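Local coordinates for protein nidogen (Mus musculus, PDB 1NPE) that probably binds laminin through this six-bladed YWTD beta-propeller domain, linking components of basement membranes, at residues H3-Q8 / G255-L260. Numbering follows the deposited sequence.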
loop_
_atom_site.group_PDB
_atom_site.type_symbol
_atom_site.label_atom_id
_atom_site.label_comp_id
_atom_site.label_asym_id
_atom_site.label_seq_id
_atom_site.Cartn_x
_atom_site.Cartn_y
_atom_site.Cartn_z
ATOM N N HIS A 3 -4.631 -17.821 -15.599
ATOM C CA HIS A 3 -3.629 -16.810 -15.898
ATOM C C HIS A 3 -3.146 -16.098 -14.651
ATOM O O HIS A 3 -3.809 -16.108 -13.613
ATOM C CB HIS A 3 -4.200 -15.775 -16.877
ATOM C CG HIS A 3 -4.743 -16.368 -18.142
ATOM N ND1 HIS A 3 -5.972 -16.990 -18.205
ATOM C CD2 HIS A 3 -4.217 -16.448 -19.387
ATOM C CE1 HIS A 3 -6.179 -17.429 -19.434
ATOM N NE2 HIS A 3 -5.129 -17.113 -20.170
ATOM N N LEU A 4 -1.958 -15.517 -14.758
ATOM C CA LEU A 4 -1.361 -14.743 -13.680
ATOM C C LEU A 4 -1.558 -13.289 -14.072
ATOM O O LEU A 4 -1.393 -12.930 -15.240
ATOM C CB LEU A 4 0.137 -15.015 -13.566
ATOM C CG LEU A 4 0.651 -15.874 -12.418
ATOM C CD1 LEU A 4 2.174 -15.871 -12.466
ATOM C CD2 LEU A 4 0.168 -15.327 -11.087
ATOM N N LEU A 5 -1.904 -12.460 -13.096
ATOM C CA LEU A 5 -2.127 -11.045 -13.337
ATOM C C LEU A 5 -1.372 -10.222 -12.310
ATOM O O LEU A 5 -1.424 -10.520 -11.113
ATOM C CB LEU A 5 -3.623 -10.729 -13.231
ATOM C CG LEU A 5 -4.553 -11.311 -14.297
ATOM C CD1 LEU A 5 -5.939 -11.528 -13.730
ATOM C CD2 LEU A 5 -4.598 -10.387 -15.490
ATOM N N PHE A 6 -0.631 -9.220 -12.776
ATOM C CA PHE A 6 0.087 -8.351 -11.855
ATOM C C PHE A 6 0.006 -6.877 -12.238
ATOM O O PHE A 6 -0.238 -6.536 -13.392
ATOM C CB PHE A 6 1.530 -8.815 -11.612
ATOM C CG PHE A 6 2.426 -8.735 -12.817
ATOM C CD1 PHE A 6 2.670 -9.869 -13.592
ATOM C CD2 PHE A 6 3.082 -7.550 -13.132
ATOM C CE1 PHE A 6 3.562 -9.830 -14.664
ATOM C CE2 PHE A 6 3.978 -7.497 -14.200
ATOM C CZ PHE A 6 4.220 -8.645 -14.969
ATOM N N ALA A 7 0.191 -6.008 -11.251
ATOM C CA ALA A 7 0.102 -4.575 -11.464
ATOM C C ALA A 7 1.424 -3.826 -11.581
ATOM O O ALA A 7 2.426 -4.189 -10.964
ATOM C CB ALA A 7 -0.745 -3.950 -10.364
ATOM N N GLN A 8 1.394 -2.780 -12.401
ATOM C CA GLN A 8 2.515 -1.873 -12.633
ATOM C C GLN A 8 1.878 -0.504 -12.801
ATOM O O GLN A 8 0.652 -0.397 -12.918
ATOM C CB GLN A 8 3.288 -2.230 -13.903
ATOM C CG GLN A 8 4.430 -3.204 -13.688
ATOM C CD GLN A 8 5.172 -3.543 -14.972
ATOM O OE1 GLN A 8 4.560 -3.799 -16.006
ATOM N NE2 GLN A 8 6.497 -3.561 -14.904
ATOM N N GLY A 255 0.433 -5.344 -6.945
ATOM C CA GLY A 255 -0.415 -6.488 -6.662
ATOM C C GLY A 255 -0.315 -7.628 -7.657
ATOM O O GLY A 255 0.094 -7.443 -8.805
ATOM N N ILE A 256 -0.727 -8.807 -7.215
ATOM C CA ILE A 256 -0.689 -10.000 -8.043
ATOM C C ILE A 256 -1.842 -10.920 -7.653
ATOM O O ILE A 256 -2.161 -11.070 -6.472
ATOM C CB ILE A 256 0.670 -10.736 -7.888
ATOM C CG1 ILE A 256 0.820 -11.831 -8.939
ATOM C CG2 ILE A 256 0.816 -11.305 -6.492
ATOM C CD1 ILE A 256 2.230 -12.394 -9.015
ATOM N N THR A 257 -2.475 -11.519 -8.653
ATOM C CA THR A 257 -3.591 -12.416 -8.419
ATOM C C THR A 257 -3.655 -13.464 -9.527
ATOM O O THR A 257 -3.037 -13.307 -10.583
ATOM C CB THR A 257 -4.923 -11.625 -8.332
ATOM O OG1 THR A 257 -5.978 -12.499 -7.920
ATOM C CG2 THR A 257 -5.277 -10.991 -9.674
ATOM N N ILE A 258 -4.368 -14.553 -9.268
ATOM C CA ILE A 258 -4.496 -15.614 -10.254
ATOM C C ILE A 258 -5.912 -15.737 -10.792
ATOM O O ILE A 258 -6.872 -15.839 -10.030
ATOM C CB ILE A 258 -4.018 -16.965 -9.683
ATOM C CG1 ILE A 258 -2.510 -16.910 -9.468
ATOM C CG2 ILE A 258 -4.360 -18.109 -10.634
ATOM C CD1 ILE A 258 -1.905 -18.200 -9.026
ATOM N N ALA A 259 -6.030 -15.697 -12.115
ATOM C CA ALA A 259 -7.319 -15.815 -12.782
ATOM C C ALA A 259 -7.630 -17.283 -13.027
ATOM O O ALA A 259 -7.123 -17.881 -13.971
ATOM C CB ALA A 259 -7.302 -15.056 -14.100
ATOM N N LEU A 260 -8.446 -17.866 -12.158
ATOM C CA LEU A 260 -8.827 -19.271 -12.281
ATOM C C LEU A 260 -9.914 -19.455 -13.332
ATOM O O LEU A 260 -10.753 -18.572 -13.524
ATOM C CB LEU A 260 -9.305 -19.811 -10.932
ATOM C CG LEU A 260 -8.246 -19.902 -9.832
ATOM C CD1 LEU A 260 -8.887 -20.269 -8.509
ATOM C CD2 LEU A 260 -7.178 -20.917 -10.222
#
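Leu4 and Ile258 meet on one face of the sheet, where their side chains cross at a slant, bringing Leu4 CD2 within 3.5 Å of Ile258 CG1. The same methyl reaches CD1 of Ile256, whose CG1, turned anti to its own backbone N (chi1 -169°), also lies beside CB of Phe6. From strand 211-217 of the preceding blade, Thr215 touches both isoleucines and Tyr217 touches Ile258, while the Phe6 side chain turns toward strand 11-17, touching Glu13 and Leu15. On the other face Leu5 and Thr257 run alongside each other in the same direction, CB of Leu5 3.9 Å from CG2 of Thr257, and Leu5 CD1 reaches Ala259 CB at 3.8 Å; here Leu41 and Phe43 of strand 36-44 lie against Thr257, and Phe43 also against Ala259.

Strand 256-259 is the edge strand on the axis side of a four-stranded antiparallel blade whose other three strands, 2-8, 11-17 and 28-33, come from the N-terminal end. The two termini thus complete one blade together, the closure that seals a six-bladed beta-propeller of the YWTD type into a ring.

Between these two faces the backbones pair, with Leu4-Ile258 and Phe6-Ile256 as non-hydrogen-bonded pairs. At the hydrogen-bonded pair Leu5-Thr257, Leu5 N to Thr257 O is 2.9 Å and nearly collinear with the carbonyl (169° at O), and Thr257 N returns to Leu5 O within that carbonyl's plane. Ala7 N donates to Gly255 O at 2.8 Å. At the opposite end, Ala259 N to His3 O is 2.7 Å and His3 N to Ala259 O 3.0 Å; His3 is partly exposed.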